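Local coordinates for small TOPRIM domain protein (Geobacillus stearothermophilus, PDB 2FCJ) that is of unknown function but carries a Toprim domain, a catalytic domain found in topoisomerases and primases, and so probably takes part in nucleic acid processing, at residues Arg68-Arg71 and Arg72-Glu76. Residues are numbered along the deposited sequence; the frame is centred on the assembly and turned at random.
Sequences RQFR and RMFPE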
loop_
_atom_site.group_PDB
_atom_site.type_symbol
_atom_site.label_atom_id
_atom_site.label_comp_id
_atom_site.label_asym_id
_atom_site.label_seq_id
_atom_site.Cartn_x
_atom_site.Cartn_y
_atom_site.Cartn_z
ATOM N N ARG A 68 -13.387 -0.702 -1.200
ATOM C CA ARG A 68 -14.622 -1.455 -1.124
ATOM C C ARG A 68 -14.468 -2.818 -1.791
ATOM O O ARG A 68 -14.928 -3.835 -1.264
ATOM C CB ARG A 68 -15.754 -0.677 -1.785
ATOM C CG ARG A 68 -17.096 -1.356 -1.579
ATOM C CD ARG A 68 -18.233 -0.500 -2.080
ATOM N NE ARG A 68 -17.934 0.010 -3.409
ATOM C CZ ARG A 68 -18.492 1.090 -3.942
ATOM N NH1 ARG A 68 -19.422 1.765 -3.277
ATOM N NH2 ARG A 68 -18.143 1.470 -5.161
ATOM N N GLN A 69 -13.788 -2.837 -2.935
ATOM C CA GLN A 69 -13.527 -4.092 -3.629
ATOM C C GLN A 69 -12.698 -5.018 -2.743
ATOM O O GLN A 69 -12.958 -6.226 -2.660
ATOM C CB GLN A 69 -12.801 -3.828 -4.938
ATOM C CG GLN A 69 -12.674 -5.064 -5.778
ATOM C CD GLN A 69 -11.839 -4.838 -6.998
ATOM O OE1 GLN A 69 -11.053 -3.886 -7.067
ATOM N NE2 GLN A 69 -11.985 -5.727 -7.975
ATOM N N PHE A 70 -11.675 -4.460 -2.108
ATOM C CA PHE A 70 -10.827 -5.256 -1.234
ATOM C C PHE A 70 -11.580 -5.812 -0.032
ATOM O O PHE A 70 -11.306 -6.920 0.411
ATOM C CB PHE A 70 -9.588 -4.473 -0.779
ATOM C CG PHE A 70 -8.412 -4.591 -1.725
ATOM C CD1 PHE A 70 -8.466 -4.070 -3.004
ATOM C CD2 PHE A 70 -7.261 -5.264 -1.350
ATOM C CE1 PHE A 70 -7.377 -4.187 -3.882
ATOM C CE2 PHE A 70 -6.178 -5.377 -2.222
ATOM C CZ PHE A 70 -6.247 -4.840 -3.482
ATOM N N ARG A 71 -12.475 -5.022 0.551
ATOM C CA ARG A 71 -13.212 -5.504 1.714
ATOM C C ARG A 71 -14.056 -6.728 1.357
ATOM O O ARG A 71 -14.230 -7.639 2.175
ATOM C CB ARG A 71 -14.062 -4.385 2.312
ATOM C CG ARG A 71 -13.254 -3.340 3.062
ATOM C CD ARG A 71 -14.142 -2.556 4.005
ATOM N NE ARG A 71 -15.202 -1.887 3.260
ATOM C CZ ARG A 71 -15.089 -0.672 2.739
ATOM N NH1 ARG A 71 -13.975 0.021 2.923
ATOM N NH2 ARG A 71 -16.112 -0.130 2.083
ATOM N N ARG A 72 -14.477 -6.781 0.088
ATOM C CA ARG A 72 -15.304 -7.873 -0.433
ATOM C C ARG A 72 -14.453 -9.065 -0.898
ATOM O O ARG A 72 -14.774 -10.216 -0.599
ATOM C CB ARG A 72 -16.196 -7.347 -1.564
ATOM C CG ARG A 72 -17.030 -8.405 -2.291
ATOM C CD ARG A 72 -18.001 -7.779 -3.305
ATOM N NE ARG A 72 -17.327 -6.909 -4.267
ATOM C CZ ARG A 72 -16.747 -7.329 -5.393
ATOM N NH1 ARG A 72 -16.785 -8.615 -5.714
ATOM N NH2 ARG A 72 -16.145 -6.464 -6.206
ATOM N N MET A 73 -13.378 -8.787 -1.635
ATOM C CA MET A 73 -12.586 -9.849 -2.298
ATOM C C MET A 73 -11.339 -10.304 -1.514
ATOM O O MET A 73 -10.811 -11.394 -1.749
ATOM C CB MET A 73 -12.156 -9.390 -3.701
ATOM C CG MET A 73 -13.296 -9.115 -4.675
ATOM S SD MET A 73 -14.201 -10.609 -5.124
ATOM C CE MET A 73 -12.881 -11.681 -5.717
ATOM N N PHE A 74 -10.802 -9.415 -0.685
ATOM C CA PHE A 74 -9.480 -9.647 -0.096
ATOM C C PHE A 74 -9.494 -9.077 1.312
ATOM O O PHE A 74 -8.754 -8.155 1.620
ATOM C CB PHE A 74 -8.436 -8.946 -0.960
ATOM C CG PHE A 74 -7.001 -9.409 -0.734
ATOM C CD1 PHE A 74 -6.651 -10.266 0.312
ATOM C CD2 PHE A 74 -5.992 -8.943 -1.566
ATOM C CE1 PHE A 74 -5.302 -10.657 0.499
ATOM C CE2 PHE A 74 -4.674 -9.316 -1.370
ATOM C CZ PHE A 74 -4.336 -10.184 -0.351
ATOM N N PRO A 75 -10.354 -9.617 2.176
ATOM C CA PRO A 75 -10.534 -9.070 3.521
ATOM C C PRO A 75 -9.271 -9.187 4.391
ATOM O O PRO A 75 -9.137 -8.471 5.378
ATOM C CB PRO A 75 -11.684 -9.925 4.079
ATOM C CG PRO A 75 -11.627 -11.198 3.281
ATOM C CD PRO A 75 -11.270 -10.745 1.908
ATOM N N GLU A 76 -8.316 -10.001 3.951
ATOM C CA GLU A 76 -7.093 -10.260 4.711
ATOM C C GLU A 76 -6.198 -9.046 4.700
ATOM O O GLU A 76 -5.343 -8.904 5.581
ATOM C CB GLU A 76 -6.329 -11.445 4.098
ATOM C CG GLU A 76 -7.019 -12.773 4.240
ATOM C CD GLU A 76 -7.779 -13.184 2.997
ATOM O OE1 GLU A 76 -8.334 -12.314 2.285
ATOM O OE2 GLU A 76 -7.848 -14.394 2.729
#
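Phe70 and Phe74, one turn apart at the C-terminal end of helix 61-73, send their side chains in the same direction, into the protein. Their rings are nearly parallel, the planes 21° apart, but the offset is large and little of one ring lies over the other, with centroids separated by 5.7 Å. The touching is done by CE2 of Phe70 and CD2 of Phe74, 3.6 Å apart. The backbone unwinds at Phe74, and with CG anti to the backbone N (chi1 -163°) its ring still comes alongside that of Phe70. Both rings rest on Leu41 of helix 38-47 and on Ile9 of strand 6-10; Phe70 also meets Leu55, and Phe74 meets Val53, on strand 52-56.

The main chain closes the last turn. Met73 N gives a hydrogen bond of 2.8 Å to Gln69 O, and Phe74 N one of the same length to Phe70 O. Arg72 N reaches Arg68 O over a longer 3.3 Å. Pro75 follows with no N-H to offer, and its CB sits 3.9 Å from Arg71 O.

On the polar side, the aliphatic part of Gln69 meets the guanidinium of Arg72, CG to NH2 at 3.8 Å, while CG of Met73 lies above one face of that guanidinium, toward its rim. Both polar ends turn to the same outside partner: Arg72 NH1 forms a salt bridge with Asp38, and Gln69 NE2 bonds to Asp38 and to the carbonyl of Ile36.

The helix end of this beta-alpha-beta unit is thus fastened twice, by aromatic packing against the sheet and helix 38-47, and by Asp38, which takes the amide on OD1 and the guanidinium on OD2, so that the charge is probably balanced locally and both side chains are held in place.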